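Local coordinates for hypothetical protein (Corynebacterium diphtheriae, PDB 2HRX) that is of unknown function but belongs to the YqgE/AlgH (UPF0301) family of proteins, at residues L52-D57 with L77-P82; S87-G92 with R133-H138. One frame throughout, in Å; residues are numbered along the deposited sequence.

Contact 1 of 2, residues L52-D57 with L77-P82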
ATOM      1  N   LEU A  52       3.176   2.343   0.890  1.00  8.30           N
ATOM      2  CA  LEU A  52       2.378   3.053   1.893  1.00 11.59           C
ATOM      3  C   LEU A  52       3.264   3.714   2.937  1.00 11.59           C
ATOM      4  O   LEU A  52       2.777   4.430   3.817  1.00 10.35           O
ATOM      5  CB  LEU A  52       1.452   2.075   2.624  1.00 12.60           C
ATOM      6  CG  LEU A  52       0.527   1.150   1.835  1.00 13.50           C
ATOM      7  CD1 LEU A  52      -0.078   0.113   2.775  1.00 14.66           C
ATOM      8  CD2 LEU A  52      -0.557   1.959   1.149  1.00 13.35           C
ATOM      9  N   ALA A  53       4.565   3.481   2.824  1.00  9.61           N
ATOM     10  CA  ALA A  53       5.522   3.975   3.804  1.00 13.60           C
ATOM     11  C   ALA A  53       6.280   5.269   3.531  1.00 15.88           C
ATOM     12  O   ALA A  53       7.078   5.684   4.369  1.00 20.17           O
ATOM     13  CB  ALA A  53       6.526   2.862   4.099  1.00 10.32           C
ATOM     14  N   SER A  54       6.039   5.922   2.399  1.00 17.17           N
ATOM     15  CA  SER A  54       6.788   7.134   2.082  1.00 17.42           C
ATOM     16  C   SER A  54       5.983   8.395   1.760  1.00 17.83           C
ATOM     17  O   SER A  54       5.506   8.572   0.641  1.00 16.08           O
ATOM     18  CB  SER A  54       7.744   6.837   0.923  1.00 20.14           C
ATOM     19  OG  SER A  54       8.445   8.002   0.517  1.00 24.63           O
ATOM     20  N   ARG A  55       5.855   9.280   2.743  1.00 16.31           N
ATOM     21  CA  ARG A  55       5.130  10.526   2.546  1.00 16.60           C
ATOM     22  C   ARG A  55       5.989  11.516   1.770  1.00 17.39           C
ATOM     23  O   ARG A  55       7.188  11.634   2.028  1.00 16.95           O
ATOM     24  CB  ARG A  55       4.749  11.129   3.895  1.00 19.63           C
ATOM     25  CG  ARG A  55       4.006  12.447   3.787  1.00 23.05           C
ATOM     26  CD  ARG A  55       2.973  12.549   4.887  1.00 30.52           C
ATOM     27  NE  ARG A  55       3.576  12.491   6.211  1.00 29.83           N
ATOM     28  CZ  ARG A  55       4.171  13.520   6.802  1.00 33.59           C
ATOM     29  NH1 ARG A  55       4.240  14.691   6.182  1.00 33.25           N
ATOM     30  NH2 ARG A  55       4.692  13.378   8.014  1.00 31.04           N
ATOM     31  N   SER A  56       5.384  12.215   0.812  1.00 15.77           N
ATOM     32  CA  SER A  56       6.114  13.199   0.020  1.00 16.81           C
ATOM     33  C   SER A  56       5.924  14.567   0.657  1.00 18.57           C
ATOM     34  O   SER A  56       5.217  14.698   1.656  1.00 18.17           O
ATOM     35  CB  SER A  56       5.584  13.254  -1.407  1.00 15.52           C
ATOM     36  OG  SER A  56       4.448  14.099  -1.479  1.00 15.15           O
ATOM     37  N   ASP A  57       6.542  15.582   0.061  1.00 20.63           N
ATOM     38  CA  ASP A  57       6.437  16.945   0.565  1.00 23.32           C
ATOM     39  C   ASP A  57       5.390  17.750  -0.199  1.00 23.25           C
ATOM     40  O   ASP A  57       5.263  18.961  -0.007  1.00 22.86           O
ATOM     41  CB  ASP A  57       7.795  17.651   0.475  1.00 27.42           C
ATOM     42  CG  ASP A  57       8.398  17.589  -0.917  1.00 31.83           C
ATOM     43  OD1 ASP A  57       7.692  17.911  -1.898  1.00 34.03           O
ATOM     44  OD2 ASP A  57       9.585  17.221  -1.030  1.00 34.82           O
ATOM     45  N   LEU A  77       0.577  13.938  -0.626  1.00 13.48           N
ATOM     46  CA  LEU A  77       0.687  12.812  -1.544  1.00 15.56           C
ATOM     47  C   LEU A  77       1.777  11.897  -1.017  1.00 13.42           C
ATOM     48  O   LEU A  77       2.799  12.366  -0.522  1.00 14.47           O
ATOM     49  CB  LEU A  77       1.075  13.284  -2.946  1.00 14.59           C
ATOM     50  CG  LEU A  77      -0.005  13.504  -4.011  1.00 17.53           C
ATOM     51  CD1 LEU A  77      -1.205  14.224  -3.442  1.00 19.51           C
ATOM     52  CD2 LEU A  77       0.606  14.297  -5.152  1.00 18.71           C
ATOM     53  N   TYR A  78       1.548  10.592  -1.102  1.00 12.81           N
ATOM     54  CA  TYR A  78       2.540   9.620  -0.680  1.00 12.31           C
ATOM     55  C   TYR A  78       3.180   9.103  -1.966  1.00 11.92           C
ATOM     56  O   TYR A  78       2.531   9.065  -3.007  1.00 12.60           O
ATOM     57  CB  TYR A  78       1.879   8.480   0.095  1.00 11.55           C
ATOM     58  CG  TYR A  78       1.684   8.792   1.559  1.00 11.08           C
ATOM     59  CD1 TYR A  78       0.928   9.888   1.964  1.00 11.00           C
ATOM     60  CD2 TYR A  78       2.293   8.019   2.541  1.00 12.56           C
ATOM     61  CE1 TYR A  78       0.790  10.212   3.325  1.00 11.40           C
ATOM     62  CE2 TYR A  78       2.159   8.332   3.900  1.00 13.06           C
ATOM     63  CZ  TYR A  78       1.406   9.433   4.279  1.00 12.41           C
ATOM     64  OH  TYR A  78       1.279   9.754   5.614  1.00 15.39           O
ATOM     65  N   ILE A  79       4.458   8.742  -1.906  1.00 11.15           N
ATOM     66  CA  ILE A  79       5.157   8.238  -3.085  1.00 12.24           C
ATOM     67  C   ILE A  79       4.843   6.754  -3.231  1.00 11.75           C
ATOM     68  O   ILE A  79       5.378   5.921  -2.501  1.00 12.61           O
ATOM     69  CB  ILE A  79       6.687   8.439  -2.946  1.00 14.44           C
ATOM     70  CG1 ILE A  79       6.985   9.917  -2.687  1.00 14.97           C
ATOM     71  CG2 ILE A  79       7.405   7.969  -4.212  1.00 14.32           C
ATOM     72  CD1 ILE A  79       8.461  10.222  -2.445  1.00 18.83           C
ATOM     73  N   GLY A  80       3.970   6.432  -4.180  1.00 11.77           N
ATOM     74  CA  GLY A  80       3.580   5.047  -4.393  1.00  9.74           C
ATOM     75  C   GLY A  80       4.628   4.181  -5.066  1.00 10.51           C
ATOM     76  O   GLY A  80       4.667   2.971  -4.846  1.00  9.96           O
ATOM     77  N   GLY A  81       5.482   4.793  -5.882  1.00  9.50           N
ATOM     78  CA  GLY A  81       6.504   4.032  -6.577  1.00 11.81           C
ATOM     79  C   GLY A  81       7.286   4.917  -7.524  1.00 11.78           C
ATOM     80  O   GLY A  81       6.970   6.099  -7.659  1.00  9.82           O
ATOM     81  N   PRO A  82       8.306   4.372  -8.207  1.00 12.30           N
ATOM     82  CA  PRO A  82       9.136   5.131  -9.146  1.00 12.21           C
ATOM     83  C   PRO A  82       8.543   5.350 -10.540  1.00 11.64           C
ATOM     84  O   PRO A  82       9.011   6.209 -11.291  1.00 13.62           O
ATOM     85  CB  PRO A  82      10.421   4.310  -9.186  1.00 12.83           C
ATOM     86  CG  PRO A  82       9.897   2.915  -9.114  1.00 10.93           C
ATOM     87  CD  PRO A  82       8.841   3.009  -8.023  1.00 11.47           C
TER
HETATM   88  O   HOH W   1       4.258   5.939   0.179  1.00 17.03           O
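Arg55 pairs with Tyr78 as the single antiparallel bridge between residues 52-57 and 77-82, a non-hydrogen-bonded pair with CA atoms 4.2 Å apart, framed by backbone bonds from Ile79 N to Ser54 O (2.8 Å) and from Ser56 N to Leu77 O. This beta bridge lays the short strand around 55-56 against strand 76-79 of the AlgH-like domain, whose next neighbour is strand 129-141. The N-H of Ile79 meets the Ser54 carbonyl almost head-on, with a C=O...N angle of 175°. On one side of the bridge the Tyr78 ring lies beneath Arg55: the CA of Arg55 sits 3.9 Å from the ring centroid in a CH-pi contact, and CB follows over the same face. With CG anti to the backbone N (chi1 179°), the arginine runs on along the ring until CD comes 3.3 Å from Tyr78 OH. A long aliphatic stem suits this place, since it can lie on an aromatic face while the charged end reaches outward. Elsewhere, Ile79 CG1 packs on Ser56 CB at 3.8 Å, and its CD1 reaches Ser54 OG. A water accepts from Ser54 N and donates to Ile79 O, linking the two segments beside the bridge, where the backbones spread apart. Ser56 points at the partner strand, and its short hydroxyl, which also bonds with Val58 N, gives Leu77 O a second hydrogen bond of 2.6 Å, from 38° out of the carbonyl plane.

Contact 2 of 2, residues S87-G92 with R133-H138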
ATOM      1  N   SER A  87       1.060  10.303 -12.084  1.00 17.06           N
ATOM      2  CA  SER A  87      -0.222   9.625 -11.941  1.00 17.44           C
ATOM      3  C   SER A  87      -0.561   9.430 -10.467  1.00 16.56           C
ATOM      4  O   SER A  87       0.249   8.923  -9.691  1.00 16.71           O
ATOM      5  CB  SER A  87      -0.179   8.277 -12.663  1.00 19.70           C
ATOM      6  OG  SER A  87       0.068   8.469 -14.048  1.00 21.70           O
ATOM      7  N   VAL A  88      -1.764   9.846 -10.091  1.00 16.46           N
ATOM      8  CA  VAL A  88      -2.204   9.741  -8.709  1.00 17.24           C
ATOM      9  C   VAL A  88      -3.368   8.776  -8.575  1.00 17.08           C
ATOM     10  O   VAL A  88      -4.276   8.767  -9.403  1.00 18.56           O
ATOM     11  CB  VAL A  88      -2.636  11.114  -8.163  1.00 16.63           C
ATOM     12  CG1 VAL A  88      -3.010  10.992  -6.698  1.00 16.84           C
ATOM     13  CG2 VAL A  88      -1.515  12.118  -8.342  1.00 17.81           C
ATOM     14  N   VAL A  89      -3.329   7.958  -7.531  1.00 16.72           N
ATOM     15  CA  VAL A  89      -4.387   6.995  -7.285  1.00 16.66           C
ATOM     16  C   VAL A  89      -4.815   7.063  -5.819  1.00 14.86           C
ATOM     17  O   VAL A  89      -4.004   7.350  -4.934  1.00 15.01           O
ATOM     18  CB  VAL A  89      -3.920   5.567  -7.646  1.00 20.33           C
ATOM     19  CG1 VAL A  89      -3.166   4.935  -6.494  1.00 18.09           C
ATOM     20  CG2 VAL A  89      -5.105   4.738  -8.055  1.00 23.16           C
ATOM     21  N   GLY A  90      -6.091   6.815  -5.559  1.00 11.83           N
ATOM     22  CA  GLY A  90      -6.563   6.877  -4.191  1.00 12.30           C
ATOM     23  C   GLY A  90      -7.016   5.548  -3.623  1.00 10.68           C
ATOM     24  O   GLY A  90      -7.688   4.773  -4.299  1.00 11.34           O
ATOM     25  N   VAL A  91      -6.625   5.274  -2.382  1.00 10.15           N
ATOM     26  CA  VAL A  91      -7.024   4.043  -1.710  1.00  9.61           C
ATOM     27  C   VAL A  91      -7.856   4.468  -0.514  1.00 10.42           C
ATOM     28  O   VAL A  91      -7.431   5.307   0.274  1.00 12.06           O
ATOM     29  CB  VAL A  91      -5.815   3.234  -1.188  1.00  8.70           C
ATOM     30  CG1 VAL A  91      -6.305   1.950  -0.527  1.00 11.23           C
ATOM     31  CG2 VAL A  91      -4.857   2.915  -2.325  1.00  9.91           C
ATOM     32  N   GLY A  92      -9.044   3.893  -0.380  1.00 10.62           N
ATOM     33  CA  GLY A  92      -9.889   4.264   0.730  1.00 11.73           C
ATOM     34  C   GLY A  92     -10.290   3.080   1.576  1.00 12.34           C
ATOM     35  O   GLY A  92      -9.970   1.931   1.261  1.00 12.01           O
ATOM     36  N   ARG A 133      -6.206   7.837   1.241  1.00 11.77           N
ATOM     37  CA  ARG A 133      -4.860   8.356   1.043  1.00 10.90           C
ATOM     38  C   ARG A 133      -4.530   8.365  -0.442  1.00 10.77           C
ATOM     39  O   ARG A 133      -4.922   7.457  -1.180  1.00 11.38           O
ATOM     40  CB  ARG A 133      -3.856   7.501   1.815  1.00 12.72           C
ATOM     41  CG  ARG A 133      -2.420   7.990   1.750  1.00 10.44           C
ATOM     42  CD  ARG A 133      -1.687   7.638   3.043  1.00 11.77           C
ATOM     43  NE  ARG A 133      -2.155   8.456   4.160  1.00 10.15           N
ATOM     44  CZ  ARG A 133      -1.804   8.263   5.426  1.00 10.20           C
ATOM     45  NH1 ARG A 133      -0.976   7.276   5.741  1.00 12.56           N
ATOM     46  NH2 ARG A 133      -2.282   9.051   6.382  1.00 13.12           N
ATOM     47  N   LEU A 134      -3.815   9.397  -0.878  1.00 10.02           N
ATOM     48  CA  LEU A 134      -3.445   9.533  -2.284  1.00 10.74           C
ATOM     49  C   LEU A 134      -1.986   9.162  -2.535  1.00 10.86           C
ATOM     50  O   LEU A 134      -1.094   9.571  -1.791  1.00 10.59           O
ATOM     51  CB  LEU A 134      -3.704  10.961  -2.761  1.00 12.34           C
ATOM     52  CG  LEU A 134      -5.149  11.469  -2.726  1.00 14.17           C
ATOM     53  CD1 LEU A 134      -5.210  12.852  -3.371  1.00 16.19           C
ATOM     54  CD2 LEU A 134      -6.059  10.508  -3.478  1.00 17.47           C
ATOM     55  N   PHE A 135      -1.759   8.412  -3.611  1.00  8.49           N
ATOM     56  CA  PHE A 135      -0.428   7.938  -3.987  1.00 10.39           C
ATOM     57  C   PHE A 135      -0.004   8.361  -5.387  1.00 11.35           C
ATOM     58  O   PHE A 135      -0.677   8.051  -6.374  1.00 12.57           O
ATOM     59  CB  PHE A 135      -0.395   6.411  -3.915  1.00 11.01           C
ATOM     60  CG  PHE A 135      -0.741   5.873  -2.569  1.00  9.78           C
ATOM     61  CD1 PHE A 135       0.239   5.722  -1.593  1.00 11.39           C
ATOM     62  CD2 PHE A 135      -2.066   5.586  -2.243  1.00  9.00           C
ATOM     63  CE1 PHE A 135      -0.093   5.300  -0.313  1.00 11.56           C
ATOM     64  CE2 PHE A 135      -2.410   5.162  -0.965  1.00  9.38           C
ATOM     65  CZ  PHE A 135      -1.427   5.021   0.001  1.00 13.87           C
ATOM     66  N   ALA A 136       1.124   9.056  -5.465  1.00  9.34           N
ATOM     67  CA  ALA A 136       1.673   9.495  -6.738  1.00  9.39           C
ATOM     68  C   ALA A 136       2.722   8.454  -7.132  1.00 10.64           C
ATOM     69  O   ALA A 136       3.636   8.172  -6.358  1.00  9.91           O
ATOM     70  CB  ALA A 136       2.324  10.869  -6.578  1.00  7.79           C
ATOM     71  N   GLY A 137       2.592   7.890  -8.330  1.00 11.10           N
ATOM     72  CA  GLY A 137       3.539   6.883  -8.776  1.00 11.31           C
ATOM     73  C   GLY A 137       3.181   5.505  -8.247  1.00 12.47           C
ATOM     74  O   GLY A 137       2.387   5.376  -7.316  1.00 12.67           O
ATOM     75  N   HIS A 138       3.766   4.471  -8.842  1.00 12.09           N
ATOM     76  CA  HIS A 138       3.501   3.097  -8.426  1.00 11.62           C
ATOM     77  C   HIS A 138       4.661   2.188  -8.795  1.00 10.19           C
ATOM     78  O   HIS A 138       5.625   2.614  -9.429  1.00 10.23           O
ATOM     79  CB  HIS A 138       2.224   2.577  -9.091  1.00 11.48           C
ATOM     80  CG  HIS A 138       2.321   2.466 -10.581  1.00 12.49           C
ATOM     81  ND1 HIS A 138       2.994   1.441 -11.209  1.00 11.73           N
ATOM     82  CD2 HIS A 138       1.843   3.263 -11.565  1.00 10.65           C
ATOM     83  CE1 HIS A 138       2.925   1.610 -12.518  1.00  8.28           C
ATOM     84  NE2 HIS A 138       2.233   2.708 -12.760  1.00 12.60           N
TER
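Val91 packs against Phe135 on one face of an antiparallel pair formed by strand 87-94 and strand 129-141 in the mixed sheet of the AlgH-like domain. The short segments run at 152° to each other, and five backbone hydrogen bonds join them, from Arg133 N to Val91 O at one end to Gly137 N to Ser87 O at the other. On this face the Phe135 ring leans diagonally toward strand 87-94, CG lying beside its own backbone N (chi1 -58°), so that CE2 meets Val91 CG2 at 3.6 Å. The ring thus sits against Val91 with Val89 O at its edge, while the CB of Phe135 packs on Val89 CG1 at 4.1 Å. The branched valines suit an extended strand; Leu52 and Tyr78 also pack against Phe135. The other face carries Val88, Leu134 and Ala136. There Leu134 reaches over Gly90: CD2 settles 3.7 Å from Gly90 CA, the glycine having no side chain in the way. Beside it, Val88 CG1 rests on Leu134 CB, while Val88 CG2 touches the Ala136 methyl loosely, at 4.4 Å. Back on the Phe135 face, Arg133 turns its end away from strand 87-94 and bonds through NH1 to Ala167 O. Where the strand turns its corner, Gly137 takes a positive phi of 83° that suits glycine, and its N reaches Ser87 O at 2.9 Å.

In the fold
From the N terminus, the chain passes through hairpin strands 36-42 and 47-51 before contact 1 joins residues 52-57 to 77-82, closing a loop of 19 residues that contains little regular structure. Contact 2 then opens at residue 87 and closes at 133-138, spanning 40 residues that include strands 106-110 and 113-116 and helix 122-125. The two loops follow in series, neither nested nor crossed, with centres about 9 Å apart. Strand 129-141 joins them: it runs parallel to 76-79 and antiparallel to 87-94, lying between the two. Probable hydrogen bonds of 2.8 Å, Gly80 N to Ala136 O and Ala136 N to Tyr78 O, link the contacts directly.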